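PDB 2XR1: transcription termination factor FttA from Methanosarcina mazei, which probably terminates transcription across the genome by zinc-dependent cleavage of nascent RNA at the polymerase exit channel, followed by 5'-3' degradation of the released transcript. Local coordinates for residues D181-V186 with L201-E206; A330-G335 with S581-R586; W553-M558 with M567-M572. All coordinates share one frame; numbering follows the deposited sequence.

The three contacts illustrate how chemistry follows position in a fold. Contact 2 lies near the middle of the chain, where two loops far apart in sequence meet through a zinc-bound histidine and bury little surface. Contacts 1 and 3 each join neighbouring strands of a hairpin, yet differ sharply. Contact 1 is a buried pairing in a seven-strand sheet at the dimer interface, whereas contact 3, loosely bonded, has mostly surface residues, with I556 and M570 buried, and its centre is about 34 Å from the centre of the chain. Contact 3 falls in sequence between the two segments of contact 2; their nearest atoms are about 19 Å apart, against about 17 Å between contacts 1 and 2.

Contact 1 (D181-V186 with L201-E206); sequences DQWVRV and LLSTPE
The carbonyl oxygen of R185 takes one hydrogen bond, from the backbone N of S203 at 3.0 Å, with L202 CA as a weak C-H...O neighbour. The reciprocal bond, from R185 N to S203 O, is also 3.0 Å, so R185 and S203 form a hydrogen-bonded antiparallel pair, followed by V186 and L202 as a non-hydrogen-bonded one. On the face bearing R185 and S203, the hydroxyl OG of S203 lies 3.4 Å from R185 CG, alongside the foot of an extended arginine chain. The far end of that chain reaches across the dimer interface, where NH1 forms a salt bridge with E231 of the second subunit. On the V186 and L202 side, V184 turns CG1 anti to its backbone N (chi1 -170°), which brings this methyl to 3.5 Å from L202 CD1; I343 of strand 337-343 packs against both residues. Past the paired strands, W183 takes up the contact. P205 covers one face of its indole, with CD 3.7 Å from the centroid of the six-membered ring and only 10° off the normal, a CH-pi contact. S203 OG sits instead at the ring edge, in plane, 3.7 Å from CZ3. Y226 of the second subunit meets the same indole with its ring plane roughly perpendicular. Just beyond, T204 OG1 accepts from E206 N, closing an ST turn, and also bonds D322. The W183-P205 contact lies just past the paired part of a beta hairpin of the metallo-beta-lactamase fold, its strands 185-190 and 199-203 neighbours in a seven-strand mixed sheet.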
# COMPACT_ATOMS: atom_id res chain seq x y z
N ASP B 181 7.36 5.06 -16.24
CA ASP B 181 6.20 5.57 -15.49
C ASP B 181 6.71 6.59 -14.51
O ASP B 181 7.82 6.46 -13.97
CB ASP B 181 5.49 4.49 -14.64
CG ASP B 181 4.65 3.48 -15.45
OD1 ASP B 181 4.31 3.72 -16.65
OD2 ASP B 181 4.31 2.42 -14.88
N GLN B 182 5.88 7.58 -14.21
CA GLN B 182 6.19 8.42 -13.10
C GLN B 182 4.97 8.50 -12.22
O GLN B 182 3.84 8.61 -12.72
CB GLN B 182 6.74 9.80 -13.51
CG GLN B 182 6.13 10.45 -14.77
CD GLN B 182 7.13 11.37 -15.51
OE1 GLN B 182 8.35 11.31 -15.28
NE2 GLN B 182 6.62 12.21 -16.40
N TRP B 183 5.23 8.33 -10.92
CA TRP B 183 4.28 8.57 -9.86
C TRP B 183 5.04 8.65 -8.54
O TRP B 183 6.22 8.26 -8.45
CB TRP B 183 3.19 7.51 -9.79
CG TRP B 183 3.61 6.11 -9.93
CD1 TRP B 183 3.48 5.33 -11.02
CD2 TRP B 183 4.17 5.27 -8.91
NE1 TRP B 183 3.93 4.08 -10.78
CE2 TRP B 183 4.38 4.02 -9.48
CE3 TRP B 183 4.51 5.46 -7.58
CZ2 TRP B 183 4.93 2.98 -8.77
CZ3 TRP B 183 5.08 4.43 -6.90
CH2 TRP B 183 5.26 3.20 -7.49
N VAL B 184 4.38 9.21 -7.54
CA VAL B 184 4.90 9.27 -6.21
C VAL B 184 3.74 8.95 -5.26
O VAL B 184 2.61 9.35 -5.50
CB VAL B 184 5.46 10.70 -5.92
CG1 VAL B 184 6.24 10.72 -4.64
CG2 VAL B 184 6.35 11.13 -7.09
N ARG B 185 4.03 8.22 -4.19
CA ARG B 185 3.04 7.96 -3.17
C ARG B 185 3.63 7.76 -1.80
O ARG B 185 4.77 7.46 -1.67
CB ARG B 185 2.18 6.81 -3.57
CG ARG B 185 2.94 5.63 -4.00
CD ARG B 185 1.99 4.62 -4.61
NE ARG B 185 2.65 3.34 -4.61
CZ ARG B 185 2.08 2.17 -4.42
NH1 ARG B 185 0.78 2.04 -4.20
NH2 ARG B 185 2.85 1.10 -4.45
N VAL B 186 2.83 7.95 -0.78
CA VAL B 186 3.23 7.75 0.61
C VAL B 186 2.32 6.73 1.28
O VAL B 186 1.10 6.92 1.26
CB VAL B 186 3.01 9.01 1.38
CG1 VAL B 186 3.34 8.77 2.84
CG2 VAL B 186 3.80 10.16 0.77
N LEU B 201 6.43 5.34 4.24
CA LEU B 201 7.14 4.89 3.04
C LEU B 201 6.86 5.88 1.95
O LEU B 201 5.73 6.10 1.67
CB LEU B 201 6.70 3.51 2.63
CG LEU B 201 7.57 2.91 1.54
CD1 LEU B 201 8.88 2.48 2.15
CD2 LEU B 201 6.77 1.73 0.78
N LEU B 202 7.89 6.50 1.37
CA LEU B 202 7.76 7.34 0.19
C LEU B 202 8.26 6.50 -0.95
O LEU B 202 9.31 5.92 -0.85
CB LEU B 202 8.63 8.59 0.34
CG LEU B 202 8.91 9.48 -0.86
CD1 LEU B 202 7.66 10.13 -1.46
CD2 LEU B 202 9.94 10.53 -0.37
N SER B 203 7.50 6.39 -2.03
CA SER B 203 7.88 5.48 -3.06
C SER B 203 7.61 6.05 -4.43
O SER B 203 6.73 6.91 -4.62
CB SER B 203 7.22 4.10 -2.87
OG SER B 203 5.89 4.09 -3.34
N THR B 204 8.44 5.58 -5.38
CA THR B 204 8.32 5.94 -6.77
C THR B 204 8.47 4.63 -7.49
O THR B 204 8.60 3.61 -6.87
CB THR B 204 9.40 6.96 -7.21
OG1 THR B 204 10.66 6.29 -7.47
CG2 THR B 204 9.55 8.01 -6.17
N PRO B 205 8.42 4.65 -8.82
CA PRO B 205 8.62 3.39 -9.51
C PRO B 205 10.02 2.82 -9.34
O PRO B 205 10.21 1.60 -9.49
CB PRO B 205 8.34 3.73 -10.98
CG PRO B 205 7.47 4.93 -10.95
CD PRO B 205 7.76 5.67 -9.66
N GLU B 206 11.00 3.67 -9.04
CA GLU B 206 12.40 3.24 -8.92
C GLU B 206 12.82 3.11 -7.45
O GLU B 206 13.84 2.53 -7.15
CB GLU B 206 13.36 4.26 -9.55
CG GLU B 206 12.95 4.84 -10.91
CD GLU B 206 13.24 3.92 -12.10
OE1 GLU B 206 13.96 2.90 -11.94
OE2 GLU B 206 12.76 4.25 -13.23

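Contact 2 (A330-G335 with S581-R586); sequences AGHILG and SGHSDR. With ZN (zinc ion), chain E.
H332 concentrates the close packing here: its ND1 donates to the carbonyl oxygen of G582 at 2.7 Å, nearly straight at 168°. The oxygen lies in the plane of the imidazole, but the donor stands well above the plane of the carbonyl. With CG anti to the backbone N (chi1 174°), the ring has one nitrogen for this loop and the other, NE2, for zinc, bound at 2.2 Å. The carbonyl thus acts as a second-shell group that fixes the rotation of a metal ligand. H583 lies beside H332, pointing the same way; the CE1 of H332 sits over one face of the H583 ring, 3.5 Å from H583 CE1, with the two planes at an oblique 50°. H583 ND1 bonds E380. Within this cluster H332 and H583 are buried, and G582 is the partly exposed member. Away from it the loops hardly meet: G331 O and G582 O remain 4.3 Å apart. H245, H247 and D355 complete the zinc site. A histidine ligand from the lactamase fold, joined to an SGHSD loop that resembles beta-CASP motif B, is the mark of the beta-CASP nuclease active site.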
# COMPACT_ATOMS: atom_id res chain seq x y z
N ALA B 330 14.60 21.98 12.20
CA ALA B 330 13.19 21.75 12.60
C ALA B 330 12.85 22.50 13.87
O ALA B 330 11.69 22.73 14.13
CB ALA B 330 12.90 20.27 12.79
N GLY B 331 13.85 22.83 14.68
CA GLY B 331 13.65 23.54 15.93
C GLY B 331 13.12 22.71 17.08
O GLY B 331 12.74 23.26 18.10
N HIS B 332 13.14 21.38 16.96
CA HIS B 332 12.49 20.51 17.95
C HIS B 332 13.51 20.06 18.99
O HIS B 332 13.35 20.32 20.16
CB HIS B 332 11.86 19.35 17.20
CG HIS B 332 11.26 18.28 18.07
ND1 HIS B 332 10.21 18.51 18.92
CD2 HIS B 332 11.52 16.95 18.14
CE1 HIS B 332 9.84 17.38 19.48
NE2 HIS B 332 10.62 16.41 19.03
N ILE B 333 14.55 19.34 18.56
CA ILE B 333 15.64 18.97 19.44
C ILE B 333 16.90 19.07 18.63
O ILE B 333 16.83 19.28 17.43
CB ILE B 333 15.53 17.56 20.03
CG1 ILE B 333 15.55 16.48 18.97
CG2 ILE B 333 14.36 17.45 20.88
CD1 ILE B 333 15.69 15.00 19.55
N LEU B 334 18.03 18.96 19.31
CA LEU B 334 19.33 19.05 18.71
C LEU B 334 19.40 18.17 17.54
O LEU B 334 19.36 16.97 17.68
CB LEU B 334 20.43 18.64 19.72
CG LEU B 334 21.88 18.78 19.26
CD1 LEU B 334 22.26 20.24 18.96
CD2 LEU B 334 22.79 18.17 20.30
N GLY B 335 19.51 18.76 16.36
CA GLY B 335 19.74 18.00 15.13
C GLY B 335 18.49 17.64 14.42
O GLY B 335 18.56 16.97 13.40
N SER B 581 7.78 21.42 25.53
CA SER B 581 7.63 20.20 24.78
C SER B 581 8.53 20.20 23.59
O SER B 581 8.87 19.15 23.12
CB SER B 581 6.17 20.02 24.34
OG SER B 581 5.80 21.03 23.40
N GLY B 582 8.89 21.36 23.06
CA GLY B 582 9.65 21.45 21.81
C GLY B 582 8.81 21.25 20.54
O GLY B 582 9.37 21.04 19.47
N HIS B 583 7.48 21.31 20.67
CA HIS B 583 6.56 21.33 19.53
C HIS B 583 5.86 22.65 19.33
O HIS B 583 5.58 23.41 20.26
CB HIS B 583 5.47 20.32 19.75
CG HIS B 583 5.93 18.89 19.77
ND1 HIS B 583 6.10 18.15 18.61
CD2 HIS B 583 6.20 18.06 20.81
CE1 HIS B 583 6.44 16.92 18.95
NE2 HIS B 583 6.49 16.84 20.27
N SER B 584 5.54 22.91 18.07
CA SER B 584 4.70 24.00 17.69
C SER B 584 3.35 23.82 18.33
O SER B 584 2.78 22.75 18.24
CB SER B 584 4.52 23.98 16.17
OG SER B 584 5.69 24.37 15.54
N ASP B 585 2.81 24.86 18.95
CA ASP B 585 1.44 24.79 19.45
C ASP B 585 0.47 24.94 18.27
O ASP B 585 0.89 24.94 17.11
CB ASP B 585 1.21 25.84 20.55
CG ASP B 585 1.03 27.28 20.02
OD1 ASP B 585 1.22 27.52 18.80
OD2 ASP B 585 0.70 28.19 20.85
N ARG B 586 -0.83 25.04 18.55
CA ARG B 586 -1.83 25.09 17.49
C ARG B 586 -1.59 26.29 16.58
O ARG B 586 -1.54 26.13 15.39
CB ARG B 586 -3.24 25.10 18.07
CG ARG B 586 -4.30 25.61 17.15
CD ARG B 586 -4.75 24.57 16.12
NE ARG B 586 -5.91 25.11 15.44
CZ ARG B 586 -6.85 24.42 14.81
NH1 ARG B 586 -6.82 23.10 14.72
NH2 ARG B 586 -7.86 25.09 14.27
ZN ZN E . 10.18 14.21 18.95

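Contact 3 (W553-M558 with M567-M572); sequences WKEIPM and MLKMNM
K554 bonds M570 at two points, through its side chain and through its backbone. The ammonium NZ reaches the carbonyl oxygen of M570 at 2.9 Å, coming in tilted 26° from the carbonyl plane; the lysine chain curls back through bends at chi2, chi3 and chi4 to get there. In the other direction M570 N donates to K554 O, a weak bond at 3.3 Å. The lysine bond is the firmer of the two, although K554 itself is exposed. Between E555-I556 and L568-K569 the strand pairing is only loose. Further along, the charged E555 and K569 come near without pairing, their OE1 and NZ lying 5.0 Å apart; the nearer approach is from E555 OE1 to the aliphatic CG of K569, at 3.9 Å. M567 crosses E555 at about a right angle. Its bent chain carries the sulphur SD to 3.7 Å from E555 CG and also against P557, where SD is 3.4 Å from CA and lies beside CB. This is a thioether laid over backbone and proline, with much of it at the protein surface. The hydrophobic side is different: I556 packs against I545 and I549 of helix 545-550, while M570, with CG anti to its backbone N (chi1 -180°) and the chain extended beyond, packs against I549, A527 and L534 of strand 533-536. Residues 559-566, which link the segments, are not modelled; the two weakly bonded strands are the arms of a short antiparallel beta hairpin at the periphery of the beta-CASP region, set beside its parallel sheet.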
# COMPACT_ATOMS: atom_id res chain seq x y z
N TRP B 553 -5.98 10.92 38.37
CA TRP B 553 -5.89 9.61 39.01
C TRP B 553 -4.87 9.72 40.16
O TRP B 553 -3.78 10.31 39.97
CB TRP B 553 -5.48 8.52 38.02
CG TRP B 553 -6.60 7.67 37.60
CD1 TRP B 553 -7.10 6.59 38.28
CD2 TRP B 553 -7.40 7.80 36.42
NE1 TRP B 553 -8.16 6.06 37.59
CE2 TRP B 553 -8.36 6.77 36.44
CE3 TRP B 553 -7.39 8.69 35.34
CZ2 TRP B 553 -9.30 6.60 35.44
CZ3 TRP B 553 -8.34 8.51 34.33
CH2 TRP B 553 -9.29 7.48 34.40
N LYS B 554 -5.24 9.23 41.34
CA LYS B 554 -4.36 9.27 42.53
C LYS B 554 -3.83 7.87 42.89
O LYS B 554 -2.99 7.73 43.77
CB LYS B 554 -5.10 9.86 43.76
CG LYS B 554 -6.18 10.98 43.50
CD LYS B 554 -5.66 12.21 42.67
CE LYS B 554 -4.98 13.30 43.51
NZ LYS B 554 -3.57 12.96 43.88
N GLU B 555 -4.34 6.84 42.21
CA GLU B 555 -3.87 5.47 42.38
C GLU B 555 -3.06 5.11 41.14
O GLU B 555 -3.60 5.09 40.02
CB GLU B 555 -5.08 4.53 42.54
CG GLU B 555 -4.75 3.14 43.10
CD GLU B 555 -4.83 3.04 44.64
OE1 GLU B 555 -5.67 3.72 45.26
OE2 GLU B 555 -4.04 2.24 45.22
N ILE B 556 -1.75 4.90 41.32
CA ILE B 556 -0.85 4.58 40.21
C ILE B 556 -0.19 3.22 40.44
O ILE B 556 0.38 2.98 41.51
CB ILE B 556 0.22 5.67 40.02
CG1 ILE B 556 -0.43 6.96 39.51
CG2 ILE B 556 1.32 5.24 39.05
CD1 ILE B 556 -1.28 7.69 40.56
N PRO B 557 -0.27 2.32 39.43
CA PRO B 557 0.23 0.95 39.61
C PRO B 557 1.75 0.87 39.58
O PRO B 557 2.40 1.53 38.76
CB PRO B 557 -0.37 0.20 38.42
CG PRO B 557 -0.54 1.25 37.36
CD PRO B 557 -0.82 2.54 38.08
N MET B 558 2.30 0.06 40.49
CA MET B 558 3.74 -0.24 40.54
C MET B 558 3.95 -1.72 40.93
O MET B 558 3.12 -2.31 41.64
CB MET B 558 4.46 0.67 41.56
CG MET B 558 4.70 2.14 41.13
SD MET B 558 6.41 2.52 40.59
CE MET B 558 7.42 2.09 42.02
N MET B 567 0.88 -0.71 44.39
CA MET B 567 -0.17 0.31 44.34
C MET B 567 -0.04 1.30 45.50
O MET B 567 -0.37 0.97 46.65
CB MET B 567 -1.56 -0.35 44.39
CG MET B 567 -2.10 -0.77 43.03
SD MET B 567 -2.28 0.61 41.87
CE MET B 567 -3.74 0.07 40.96
N LEU B 568 0.44 2.52 45.21
CA LEU B 568 0.71 3.52 46.26
C LEU B 568 0.15 4.92 45.94
O LEU B 568 0.32 5.44 44.82
CB LEU B 568 2.23 3.58 46.61
CG LEU B 568 2.78 2.49 47.58
CD1 LEU B 568 4.32 2.57 47.72
CD2 LEU B 568 2.12 2.54 48.98
N LYS B 569 -0.49 5.52 46.96
CA LYS B 569 -1.27 6.75 46.81
C LYS B 569 -0.46 8.04 46.89
O LYS B 569 0.33 8.26 47.82
CB LYS B 569 -2.38 6.82 47.86
CG LYS B 569 -3.75 6.41 47.34
CD LYS B 569 -4.85 6.79 48.33
CE LYS B 569 -4.53 6.33 49.78
NZ LYS B 569 -4.04 4.93 49.85
N MET B 570 -0.76 8.92 45.93
CA MET B 570 -0.03 10.14 45.70
C MET B 570 -0.74 11.36 46.29
O MET B 570 -1.82 11.72 45.88
CB MET B 570 0.11 10.30 44.19
CG MET B 570 0.85 11.51 43.68
SD MET B 570 0.18 11.77 42.04
CE MET B 570 0.97 13.31 41.62
N ASN B 571 -0.11 12.00 47.26
CA ASN B 571 -0.63 13.22 47.85
C ASN B 571 0.09 14.46 47.35
O ASN B 571 -0.23 15.56 47.79
CB ASN B 571 -0.46 13.16 49.37
CG ASN B 571 -1.09 11.91 49.97
OD1 ASN B 571 -1.55 11.03 49.24
ND2 ASN B 571 -1.10 11.84 51.31
N MET B 572 1.05 14.30 46.44
CA MET B 572 1.94 15.41 46.09
C MET B 572 1.29 16.33 45.06
O MET B 572 0.64 15.87 44.13
CB MET B 572 3.30 14.90 45.58
CG MET B 572 3.40 14.61 44.09
SD MET B 572 5.05 13.95 43.66
CE MET B 572 4.65 12.31 43.08